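Local atomic coordinates of N-terminal cyanobactin protease (Planktothrix agardhii NIES-596, PDB entry 4H6W), a protein that probably acts as a subtilisin-like serine endopeptidase, here its N-terminal protease domain, cutting the precursor peptide during maturation of prenylagaramide cyanobactins. Residues C24-D29 with R88-P93; A119-V124 with L152-T157; T81-Q86 with S231-L236; L105-A110 with T137-A142. All coordinates share one frame; numbering follows the deposited sequence.

Interactions 1 and 2 are neighbouring strand pairs of the central parallel subtilase sheet, their centres about 10 Å apart, joined where Cys24 O accepts from Asn120 N at 2.7 Å. Interactions 3 and 4 lie on opposite sides of the chain's centre, about 25 Å between centres. Helix 223-243 of interaction 3 reaches the sheet through Val25 CG2 and Ala235 CB, 3.7 Å apart, and through an Asn123 ND2 to Ser231 OG hydrogen bond of 2.6 Å. Helix 104-116 of interaction 4 meets it where Ala110 CB lies 3.4 Å from Leu28 CD2. Interaction 1 holds the predicted charge-relay Asp29, its side chain about 3 Å from that of His64 and about 6 Å from that of Ser224.

Interaction 1: C24-D29 with R88-P93; sequences CVAVLD and RGLIVP
Val25 and Val27 on one strand bond to Arg88, Leu90 and Val92 on the other in a parallel pair, with four nearly straight backbone hydrogen bonds. Val25 N donates to Arg88 O and Val25 O accepts from Leu90 N, both at 3.0 Å. Further on, Val27 N gives the shortest bond, 2.7 Å to Leu90 O, and Val27 O receives Val92 N.

Apolar contacts gather on the face carrying Cys24, Ala26 and Leu90. The sulfur of Cys24 is anti to its backbone N (chi1 -174°), which sets SG 3.5 Å from Leu90 CG. Ala26 CB follows at 4.1 Å from Leu90 CB. Farther along, Leu28 and Val92 run side by side in the same direction, Leu28 CD1 reaching within 3.9 Å of Val92 CB. Replacing Leu28 with an alanine would probably leave Val92 without this neighbour and open a gap beneath helix 104-116.

Arg88 adds a polar contact: its extended chain brings NH1 to 3.5 Å from Cys24 SG, while Leu90 CD2 lies over the border of one guanidinium face. NH1 also makes a weak hydrogen bond to Asn117 O.

Asp29, predicted to belong to the charge relay, lies at the C-terminal end of segment 24-29 and bonds through OD2 to His64 ND1. Helix 104-116 packs on Ala26 and Leu28, helix 63-73 on Val25 and Val27, and strands 121-124 and 43-46 flank the pair.

Interaction 2: A119-V124 with L152-T157; sequences ANIINV and LLIAAT
Leu153 overlaps two residues of the facing strand at once: its CD1 lies 3.8 Å from Ile122 CG2, and its CD2 lies 3.9 Å from Val124 CG2. Both branches are therefore engaged, each meeting its partner at a slant, and the leucine wedges between the isoleucine and the valine. Next along the same face, Ala155 CB comes within 4.0 Å of Val124 CB.

The other face carries a reach between residues that are not direct partners in the strand pairing. Ile154 has CG1 beside its backbone N (chi1 -57°) and continues extended to CD1, and this methyl arrives 3.8 Å from Ile121 CG2, back toward the start of the strands.

Between these two faces, five hydrogen bonds tie the parallel backbones. Leu152 N donates to Asn120 O at 2.9 Å, and Leu152 O accepts from Ile122 N. In the middle, Ile154 N and Ile122 O are 2.8 Å apart, and Ile154 O receives Val124 N. The last bond, Ala156 N to Val124 O, is 3.1 Å long and holds the strand end whose Ala156 side chain lies about 5 Å from that of Ser224, predicted to be catalytic.

The two strands are joined through helix 137-148 in a beta-alpha-beta crossover. Helix 104-116 packs on Ile122 and Leu153, helix 223-243 covers Ile121 and Ala156, and strands 24-28 and 175-180 flank the pair.

Interaction 3: T81-Q86 with S231-L236; sequences TGIAPQ and SGVAAL
In the loop that leads from helix 63-73 to strand 88-91, Ile83 and Ala84 pack on Gly232 and its neighbours in helix 223-243, the long subtilase helix whose first turn holds Ser224, predicted to be the nucleophile. The closest backbones are those of Ile83 and Gly232, with CA atoms 5.0 Å apart.

Ile83 contributes the largest share of the buried surface. Its chi1 of -55° puts CG2 anti to the backbone N, and this methyl rests directly on the helix backbone, 3.4 Å from Gly232 C and 3.5 Å from Val233 N. A side chain on residue 232 would occupy the space taken by Ile83, since a beta carbon there would collide with Ile83 CB; the close approach depends on the bare glycine.

From one turn later on the helix, Leu236 leans in with its branched end. Its CD1 is 3.8 Å from Ile83 CG2 and 3.3 Å from Ile83 O, while CD2 also borders that carbonyl. Ala84 adds its methyl: CB lies 4.1 Å from Ala235 CB and 3.8 Å from Gly232 O.

Helix 10-16 packs against the same residues, Leu10 touching Ile83 and Leu13 touching Leu236.

Every touching residue is buried, and the segments are held together by apolar fit. Two carbonyls at the contact are served by other bonds: Ile83 O accepts from Trp14 NE1, and Gly232 O accepts from Leu236 N in the helix at 2.8 Å. The contact thus rests on shape complementarity around the glycine, without burying an unmet carbonyl at either of these points.

Interaction 4: L105-A110 with T137-A142; sequences LDLSRA and TWLEKA
With CG anti to the backbone N in both Leu107 and Leu139 (chi1 177° and -171°), the two side chains extend from their helices and meet between them, Leu107 CD2 lying 3.8 Å from Leu139 CD1. They join two helices of the alpha/beta subtilase fold, 104-116 and 137-148, which run nearly parallel on the same side of the central sheet, the axes of the two segments approaching to 8.3 Å.

Ser108 occupies the point of closest backbone approach. Its CB touches Trp138 O at 3.4 Å and Ala142 CB at 3.9 Å. A chi1 of 74° tucks the hydroxyl between the backbone N and carbonyl carbon, where OG donates to Leu105 O of its own helix at 2.7 Å; that oxygen also accepts from Arg109 N. In place of the serine, a phenylalanine would forfeit the bond to Leu105 O, and its ring is likely to force the helices apart where Trp138 O and Ala142 CB now close on the small side chain.

Toward the inside, Leu107 continues onto Leu28 of the sheet. On the solvent-exposed side, Leu105 CD1 comes to Trp138 CD1 obliquely, at 4.3 Å.

Interaction 1: C24-D29 with R88-P93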
loop_
_atom_site.group_PDB
_atom_site.type_symbol
_atom_site.label_atom_id
_atom_site.label_comp_id
_atom_site.label_asym_id
_atom_site.label_seq_id
_atom_site.Cartn_x
_atom_site.Cartn_y
_atom_site.Cartn_z
ATOM N N CYS A 24 -1.114 9.528 -9.302
ATOM C CA CYS A 24 0.240 9.360 -8.842
ATOM C C CYS A 24 0.302 8.597 -7.541
ATOM O O CYS A 24 -0.411 8.923 -6.589
ATOM C CB CYS A 24 0.914 10.711 -8.662
ATOM S SG CYS A 24 2.647 10.489 -8.247
ATOM N N VAL A 25 1.161 7.577 -7.522
ATOM C CA VAL A 25 1.452 6.789 -6.326
ATOM C C VAL A 25 2.916 6.989 -5.941
ATOM O O VAL A 25 3.809 6.764 -6.750
ATOM C CB VAL A 25 1.155 5.283 -6.545
ATOM C CG1 VAL A 25 1.618 4.444 -5.362
ATOM C CG2 VAL A 25 -0.333 5.054 -6.777
ATOM N N ALA A 26 3.153 7.437 -4.714
ATOM C CA ALA A 26 4.517 7.623 -4.213
ATOM C C ALA A 26 4.925 6.407 -3.403
ATOM O O ALA A 26 4.145 5.916 -2.597
ATOM C CB ALA A 26 4.604 8.873 -3.358
ATOM N N VAL A 27 6.141 5.914 -3.624
ATOM C CA VAL A 27 6.655 4.796 -2.838
ATOM C C VAL A 27 7.759 5.304 -1.924
ATOM O O VAL A 27 8.818 5.722 -2.394
ATOM C CB VAL A 27 7.151 3.631 -3.717
ATOM C CG1 VAL A 27 7.722 2.529 -2.843
ATOM C CG2 VAL A 27 6.027 3.091 -4.608
ATOM N N LEU A 28 7.481 5.309 -0.621
ATOM C CA LEU A 28 8.450 5.748 0.376
ATOM C C LEU A 28 9.103 4.530 0.998
ATOM O O LEU A 28 8.508 3.831 1.828
ATOM C CB LEU A 28 7.799 6.633 1.445
ATOM C CG LEU A 28 7.564 8.103 1.093
ATOM C CD1 LEU A 28 6.697 8.285 -0.148
ATOM C CD2 LEU A 28 6.946 8.812 2.280
ATOM N N ASP A 29 10.339 4.285 0.576
ATOM C CA ASP A 29 11.028 3.040 0.862
ATOM C C ASP A 29 12.521 3.229 0.590
ATOM O O ASP A 29 13.027 4.356 0.659
ATOM C CB ASP A 29 10.458 1.945 -0.033
ATOM C CG ASP A 29 10.553 0.579 0.591
ATOM O OD1 ASP A 29 9.494 0.091 1.051
ATOM O OD2 ASP A 29 11.678 0.009 0.631
ATOM N N ARG A 88 1.276 7.015 -12.768
ATOM C CA ARG A 88 2.510 7.738 -12.475
ATOM C C ARG A 88 3.101 7.262 -11.129
ATOM O O ARG A 88 2.365 7.016 -10.168
ATOM C CB ARG A 88 2.211 9.243 -12.447
ATOM C CG ARG A 88 3.429 10.148 -12.503
ATOM C CD ARG A 88 3.042 11.620 -12.604
ATOM N NE ARG A 88 4.185 12.489 -12.323
ATOM C CZ ARG A 88 4.340 13.223 -11.219
ATOM N NH1 ARG A 88 3.414 13.228 -10.262
ATOM N NH2 ARG A 88 5.431 13.972 -11.083
ATOM N N GLY A 89 4.418 7.117 -11.063
ATOM C CA GLY A 89 5.089 6.728 -9.813
ATOM C C GLY A 89 6.190 7.686 -9.357
ATOM O O GLY A 89 6.974 8.177 -10.179
ATOM N N LEU A 90 6.242 7.951 -8.050
ATOM C CA LEU A 90 7.331 8.718 -7.429
ATOM C C LEU A 90 8.099 7.873 -6.415
ATOM O O LEU A 90 7.522 7.341 -5.473
ATOM C CB LEU A 90 6.795 9.940 -6.703
ATOM C CG LEU A 90 5.964 10.986 -7.434
ATOM C CD1 LEU A 90 5.535 12.033 -6.418
ATOM C CD2 LEU A 90 6.737 11.629 -8.570
ATOM N N ILE A 91 9.401 7.750 -6.607
ATOM C CA ILE A 91 10.242 7.073 -5.646
ATOM C C ILE A 91 10.784 8.161 -4.721
ATOM O O ILE A 91 11.370 9.143 -5.168
ATOM C CB ILE A 91 11.368 6.292 -6.346
ATOM C CG1 ILE A 91 10.779 5.219 -7.268
ATOM C CG2 ILE A 91 12.298 5.648 -5.336
ATOM C CD1 ILE A 91 11.549 5.054 -8.571
ATOM N N VAL A 92 10.529 8.001 -3.430
ATOM C CA VAL A 92 10.991 8.941 -2.430
ATOM C C VAL A 92 11.647 8.139 -1.298
ATOM O O VAL A 92 10.977 7.753 -0.339
ATOM C CB VAL A 92 9.816 9.770 -1.902
ATOM C CG1 VAL A 92 10.321 10.951 -1.095
ATOM C CG2 VAL A 92 8.951 10.232 -3.061
ATOM N N PRO A 93 12.960 7.876 -1.405
ATOM C CA PRO A 93 13.611 6.946 -0.478
ATOM C C PRO A 93 13.625 7.464 0.962
ATOM O O PRO A 93 13.948 8.625 1.193
ATOM C CB PRO A 93 15.049 6.845 -1.020
ATOM C CG PRO A 93 15.008 7.483 -2.368
ATOM C CD PRO A 93 13.944 8.537 -2.268
#

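Interaction 2: A119-V124 with L152-T157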
loop_
_atom_site.group_PDB
_atom_site.type_symbol
_atom_site.label_atom_id
_atom_site.label_comp_id
_atom_site.label_asym_id
_atom_site.label_seq_id
_atom_site.Cartn_x
_atom_site.Cartn_y
_atom_site.Cartn_z
ATOM N N ALA A 119 1.406 13.498 -5.391
ATOM C CA ALA A 119 1.023 12.111 -5.153
ATOM C C ALA A 119 -0.430 12.071 -4.670
ATOM O O ALA A 119 -0.854 12.925 -3.887
ATOM C CB ALA A 119 1.957 11.439 -4.158
ATOM N N ASN A 120 -1.200 11.103 -5.160
ATOM C CA ASN A 120 -2.575 10.906 -4.692
ATOM C C ASN A 120 -2.653 9.847 -3.603
ATOM O O ASN A 120 -3.502 9.914 -2.697
ATOM C CB ASN A 120 -3.460 10.492 -5.861
ATOM C CG ASN A 120 -3.496 11.535 -6.938
ATOM O OD1 ASN A 120 -4.038 12.621 -6.731
ATOM N ND2 ASN A 120 -2.907 11.230 -8.093
ATOM N N ILE A 121 -1.768 8.861 -3.734
ATOM C CA ILE A 121 -1.632 7.777 -2.787
ATOM C C ILE A 121 -0.186 7.712 -2.319
ATOM O O ILE A 121 0.734 7.824 -3.129
ATOM C CB ILE A 121 -2.017 6.440 -3.438
ATOM C CG1 ILE A 121 -3.513 6.433 -3.724
ATOM C CG2 ILE A 121 -1.647 5.268 -2.543
ATOM C CD1 ILE A 121 -3.921 5.352 -4.684
ATOM N N ILE A 122 0.007 7.531 -1.018
ATOM C CA ILE A 122 1.349 7.353 -0.474
ATOM C C ILE A 122 1.454 5.985 0.178
ATOM O O ILE A 122 0.721 5.695 1.128
ATOM C CB ILE A 122 1.730 8.469 0.530
ATOM C CG1 ILE A 122 1.827 9.823 -0.196
ATOM C CG2 ILE A 122 3.044 8.130 1.231
ATOM C CD1 ILE A 122 1.928 11.016 0.730
ATOM N N ASN A 123 2.373 5.169 -0.342
ATOM C CA ASN A 123 2.644 3.826 0.166
ATOM C C ASN A 123 3.830 3.735 1.128
ATOM O O ASN A 123 4.956 4.064 0.763
ATOM C CB ASN A 123 2.870 2.854 -1.000
ATOM C CG ASN A 123 3.107 1.435 -0.526
ATOM O OD1 ASN A 123 4.217 1.073 -0.108
ATOM N ND2 ASN A 123 2.066 0.627 -0.566
ATOM N N VAL A 124 3.592 3.245 2.337
ATOM C CA VAL A 124 4.658 3.123 3.336
ATOM C C VAL A 124 4.725 1.684 3.831
ATOM O O VAL A 124 3.988 1.294 4.733
ATOM C CB VAL A 124 4.471 4.093 4.547
ATOM C CG1 VAL A 124 5.722 4.129 5.408
ATOM C CG2 VAL A 124 4.148 5.501 4.090
ATOM N N LEU A 152 -4.257 9.941 0.151
ATOM C CA LEU A 152 -4.400 8.729 0.980
ATOM C C LEU A 152 -3.066 8.067 1.340
ATOM O O LEU A 152 -2.323 7.635 0.463
ATOM C CB LEU A 152 -5.295 7.707 0.285
ATOM C CG LEU A 152 -5.547 6.360 0.978
ATOM C CD1 LEU A 152 -6.185 6.516 2.364
ATOM C CD2 LEU A 152 -6.409 5.511 0.053
ATOM N N LEU A 153 -2.768 7.996 2.631
ATOM C CA LEU A 153 -1.575 7.306 3.097
ATOM C C LEU A 153 -1.942 5.885 3.526
ATOM O O LEU A 153 -2.871 5.687 4.324
ATOM C CB LEU A 153 -0.905 8.069 4.247
ATOM C CG LEU A 153 0.550 7.626 4.434
ATOM C CD1 LEU A 153 1.483 8.804 4.625
ATOM C CD2 LEU A 153 0.690 6.612 5.550
ATOM N N ILE A 154 -1.197 4.913 2.997
ATOM C CA ILE A 154 -1.473 3.491 3.183
ATOM C C ILE A 154 -0.211 2.849 3.745
ATOM O O ILE A 154 0.854 2.913 3.130
ATOM C CB ILE A 154 -1.854 2.830 1.829
ATOM C CG1 ILE A 154 -3.061 3.557 1.208
ATOM C CG2 ILE A 154 -2.123 1.330 1.976
ATOM C CD1 ILE A 154 -3.476 3.021 -0.149
ATOM N N ALA A 155 -0.314 2.230 4.910
ATOM C CA ALA A 155 0.879 1.745 5.573
ATOM C C ALA A 155 0.714 0.360 6.165
ATOM O O ALA A 155 -0.392 -0.014 6.619
ATOM C CB ALA A 155 1.307 2.723 6.649
ATOM N N ALA A 156 1.829 -0.376 6.177
ATOM C CA ALA A 156 1.935 -1.700 6.798
ATOM C C ALA A 156 1.698 -1.703 8.312
ATOM O O ALA A 156 2.257 -0.887 9.038
ATOM C CB ALA A 156 3.302 -2.295 6.492
ATOM N N THR A 157 0.886 -2.641 8.787
ATOM C CA THR A 157 0.646 -2.791 10.228
ATOM C C THR A 157 1.885 -3.311 10.983
ATOM O O THR A 157 2.052 -3.036 12.174
ATOM C CB THR A 157 -0.536 -3.748 10.511
ATOM O OG1 THR A 157 -0.252 -5.046 9.974
ATOM C CG2 THR A 157 -1.840 -3.216 9.903
#

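Interaction 3: T81-Q86 with S231-L236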
loop_
_atom_site.group_PDB
_atom_site.type_symbol
_atom_site.label_atom_id
_atom_site.label_comp_id
_atom_site.label_asym_id
_atom_site.label_seq_id
_atom_site.Cartn_x
_atom_site.Cartn_y
_atom_site.Cartn_z
ATOM N N THR A 81 3.790 -8.809 -12.753
ATOM C CA THR A 81 2.495 -8.232 -13.088
ATOM C C THR A 81 2.056 -7.213 -12.005
ATOM O O THR A 81 1.441 -7.572 -10.996
ATOM C CB THR A 81 1.446 -9.344 -13.274
ATOM O OG1 THR A 81 1.971 -10.356 -14.143
ATOM C CG2 THR A 81 0.197 -8.803 -13.890
ATOM N N GLY A 82 2.403 -5.944 -12.217
ATOM C CA GLY A 82 2.047 -4.868 -11.287
ATOM C C GLY A 82 0.545 -4.649 -11.219
ATOM O O GLY A 82 -0.184 -4.961 -12.177
ATOM N N ILE A 83 0.079 -4.116 -10.092
ATOM C CA ILE A 83 -1.341 -3.855 -9.900
ATOM C C ILE A 83 -1.805 -2.654 -10.707
ATOM O O ILE A 83 -2.898 -2.679 -11.284
ATOM C CB ILE A 83 -1.700 -3.630 -8.415
ATOM C CG1 ILE A 83 -1.239 -4.818 -7.541
ATOM C CG2 ILE A 83 -3.184 -3.333 -8.266
ATOM C CD1 ILE A 83 -2.050 -6.089 -7.682
ATOM N N ALA A 84 -0.976 -1.608 -10.753
ATOM C CA ALA A 84 -1.336 -0.351 -11.433
ATOM C C ALA A 84 -0.231 0.142 -12.379
ATOM O O ALA A 84 0.353 1.206 -12.151
ATOM C CB ALA A 84 -1.672 0.721 -10.408
ATOM N N PRO A 85 0.047 -0.622 -13.453
ATOM C CA PRO A 85 1.206 -0.324 -14.297
ATOM C C PRO A 85 1.176 1.003 -15.053
ATOM O O PRO A 85 2.245 1.553 -15.310
ATOM C CB PRO A 85 1.237 -1.492 -15.290
ATOM C CG PRO A 85 -0.147 -2.008 -15.305
ATOM C CD PRO A 85 -0.666 -1.824 -13.915
ATOM N N GLN A 86 -0.004 1.514 -15.408
ATOM C CA GLN A 86 -0.057 2.741 -16.212
ATOM C C GLN A 86 -0.112 4.026 -15.382
ATOM O O GLN A 86 -0.128 5.130 -15.940
ATOM C CB GLN A 86 -1.185 2.716 -17.257
ATOM C CG GLN A 86 -1.300 1.478 -18.159
ATOM C CD GLN A 86 0.025 0.811 -18.488
ATOM O OE1 GLN A 86 1.023 1.478 -18.779
ATOM N NE2 GLN A 86 0.042 -0.522 -18.446
ATOM N N SER A 231 -2.340 -0.301 -2.173
ATOM C CA SER A 231 -1.977 0.952 -2.849
ATOM C C SER A 231 -2.341 0.898 -4.318
ATOM O O SER A 231 -2.950 1.832 -4.833
ATOM C CB SER A 231 -0.492 1.275 -2.700
ATOM O OG SER A 231 -0.192 1.618 -1.363
ATOM N N GLY A 232 -1.969 -0.201 -4.982
ATOM C CA GLY A 232 -2.265 -0.393 -6.394
ATOM C C GLY A 232 -3.752 -0.414 -6.680
ATOM O O GLY A 232 -4.234 0.268 -7.603
ATOM N N VAL A 233 -4.494 -1.187 -5.885
ATOM C CA VAL A 233 -5.939 -1.236 -6.042
ATOM C C VAL A 233 -6.531 0.157 -5.848
ATOM O O VAL A 233 -7.350 0.602 -6.656
ATOM C CB VAL A 233 -6.580 -2.263 -5.085
ATOM C CG1 VAL A 233 -8.092 -2.056 -4.982
ATOM C CG2 VAL A 233 -6.250 -3.675 -5.534
ATOM N N ALA A 234 -6.115 0.861 -4.797
ATOM C CA ALA A 234 -6.619 2.226 -4.599
ATOM C C ALA A 234 -6.337 3.100 -5.819
ATOM O O ALA A 234 -7.174 3.916 -6.203
ATOM C CB ALA A 234 -6.054 2.858 -3.333
ATOM N N ALA A 235 -5.168 2.935 -6.435
ATOM C CA ALA A 235 -4.880 3.682 -7.662
ATOM C C ALA A 235 -5.809 3.245 -8.810
ATOM O O ALA A 235 -6.337 4.087 -9.542
ATOM C CB ALA A 235 -3.429 3.556 -8.054
ATOM N N LEU A 236 -6.046 1.941 -8.938
ATOM C CA LEU A 236 -6.982 1.461 -9.954
ATOM C C LEU A 236 -8.342 2.091 -9.756
ATOM O O LEU A 236 -8.992 2.503 -10.713
ATOM C CB LEU A 236 -7.077 -0.063 -9.943
ATOM C CG LEU A 236 -5.823 -0.794 -10.439
ATOM C CD1 LEU A 236 -6.080 -2.285 -10.541
ATOM C CD2 LEU A 236 -5.371 -0.211 -11.783
#

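Interaction 4: L105-A110 with T137-A142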
loop_
_atom_site.group_PDB
_atom_site.type_symbol
_atom_site.label_atom_id
_atom_site.label_comp_id
_atom_site.label_asym_id
_atom_site.label_seq_id
_atom_site.Cartn_x
_atom_site.Cartn_y
_atom_site.Cartn_z
ATOM N N LEU A 105 11.133 11.749 11.676
ATOM C CA LEU A 105 11.404 13.056 11.056
ATOM C C LEU A 105 11.588 12.936 9.545
ATOM O O LEU A 105 10.930 13.644 8.784
ATOM C CB LEU A 105 12.599 13.766 11.714
ATOM C CG LEU A 105 12.957 15.136 11.104
ATOM C CD1 LEU A 105 11.898 16.199 11.378
ATOM C CD2 LEU A 105 14.329 15.606 11.574
ATOM N N ASP A 106 12.457 12.027 9.119
ATOM C CA ASP A 106 12.675 11.760 7.689
ATOM C C ASP A 106 11.422 11.324 6.941
ATOM O O ASP A 106 11.225 11.714 5.783
ATOM C CB ASP A 106 13.758 10.701 7.489
ATOM C CG ASP A 106 15.095 11.129 8.057
ATOM O OD1 ASP A 106 15.282 12.348 8.273
ATOM O OD2 ASP A 106 15.955 10.250 8.293
ATOM N N LEU A 107 10.593 10.505 7.593
ATOM C CA LEU A 107 9.368 10.033 6.981
ATOM C C LEU A 107 8.398 11.185 6.757
ATOM O O LEU A 107 7.779 11.300 5.696
ATOM C CB LEU A 107 8.704 8.958 7.839
ATOM C CG LEU A 107 7.362 8.467 7.291
ATOM C CD1 LEU A 107 7.524 7.866 5.889
ATOM C CD2 LEU A 107 6.726 7.493 8.263
ATOM N N SER A 108 8.259 12.037 7.761
ATOM C CA SER A 108 7.398 13.190 7.638
ATOM C C SER A 108 7.900 14.114 6.522
ATOM O O SER A 108 7.100 14.753 5.836
ATOM C CB SER A 108 7.303 13.923 8.979
ATOM O OG SER A 108 8.493 14.630 9.253
ATOM N N ARG A 109 9.216 14.181 6.328
ATOM C CA ARG A 109 9.756 15.002 5.246
ATOM C C ARG A 109 9.418 14.383 3.897
ATOM O O ARG A 109 9.044 15.088 2.961
ATOM C CB ARG A 109 11.273 15.169 5.362
ATOM C CG ARG A 109 11.746 16.128 6.443
ATOM C CD ARG A 109 13.032 16.802 5.998
ATOM N NE ARG A 109 13.778 17.375 7.115
ATOM C CZ ARG A 109 14.696 16.721 7.827
ATOM N NH1 ARG A 109 14.991 15.452 7.553
ATOM N NH2 ARG A 109 15.322 17.342 8.822
ATOM N N ALA A 110 9.537 13.059 3.805
ATOM C CA ALA A 110 9.243 12.366 2.569
ATOM C C ALA A 110 7.756 12.518 2.228
ATOM O O ALA A 110 7.405 12.836 1.083
ATOM C CB ALA A 110 9.657 10.910 2.660
ATOM N N THR A 137 5.438 14.760 16.594
ATOM C CA THR A 137 4.428 15.703 16.116
ATOM C C THR A 137 4.588 16.098 14.641
ATOM O O THR A 137 3.600 16.459 13.992
ATOM C CB THR A 137 4.237 16.950 17.034
ATOM O OG1 THR A 137 5.037 18.050 16.576
ATOM C CG2 THR A 137 4.560 16.634 18.473
ATOM N N TRP A 138 5.814 16.025 14.113
ATOM C CA TRP A 138 6.039 16.318 12.694
ATOM C C TRP A 138 5.426 15.244 11.795
ATOM O O TRP A 138 4.928 15.538 10.704
ATOM C CB TRP A 138 7.519 16.558 12.365
ATOM C CG TRP A 138 7.974 17.939 12.757
ATOM C CD1 TRP A 138 8.909 18.263 13.712
ATOM C CD2 TRP A 138 7.488 19.188 12.236
ATOM N NE1 TRP A 138 9.038 19.631 13.801
ATOM C CE2 TRP A 138 8.181 20.222 12.910
ATOM C CE3 TRP A 138 6.539 19.531 11.261
ATOM C CZ2 TRP A 138 7.955 21.576 12.640
ATOM C CZ3 TRP A 138 6.315 20.877 10.992
ATOM C CH2 TRP A 138 7.021 21.883 11.681
ATOM N N LEU A 139 5.435 14.006 12.272
ATOM C CA LEU A 139 4.735 12.939 11.581
ATOM C C LEU A 139 3.235 13.196 11.595
ATOM O O LEU A 139 2.584 13.088 10.553
ATOM C CB LEU A 139 5.064 11.572 12.183
ATOM C CG LEU A 139 4.537 10.362 11.398
ATOM C CD1 LEU A 139 4.977 10.406 9.934
ATOM C CD2 LEU A 139 4.972 9.056 12.064
ATOM N N GLU A 140 2.695 13.546 12.765
ATOM C CA GLU A 140 1.265 13.852 12.901
ATOM C C GLU A 140 0.809 14.951 11.934
ATOM O O GLU A 140 -0.251 14.831 11.329
ATOM C CB GLU A 140 0.922 14.240 14.334
ATOM C CG GLU A 140 1.150 13.139 15.357
ATOM C CD GLU A 140 0.772 13.576 16.767
ATOM O OE1 GLU A 140 1.077 14.734 17.149
ATOM O OE2 GLU A 140 0.167 12.764 17.499
ATOM N N LYS A 141 1.635 15.994 11.798
ATOM C CA LYS A 141 1.431 17.095 10.857
ATOM C C LYS A 141 1.505 16.670 9.393
ATOM O O LYS A 141 0.803 17.223 8.548
ATOM C CB LYS A 141 2.460 18.210 11.101
ATOM C CG LYS A 141 2.309 18.940 12.429
ATOM C CD LYS A 141 2.826 20.364 12.336
ATOM C CE LYS A 141 3.027 20.975 13.717
ATOM N NZ LYS A 141 1.778 21.535 14.308
ATOM N N ALA A 142 2.379 15.717 9.089
ATOM C CA ALA A 142 2.468 15.148 7.737
ATOM C C ALA A 142 1.147 14.469 7.337
ATOM O O ALA A 142 0.654 14.660 6.226
ATOM C CB ALA A 142 3.634 14.167 7.644
#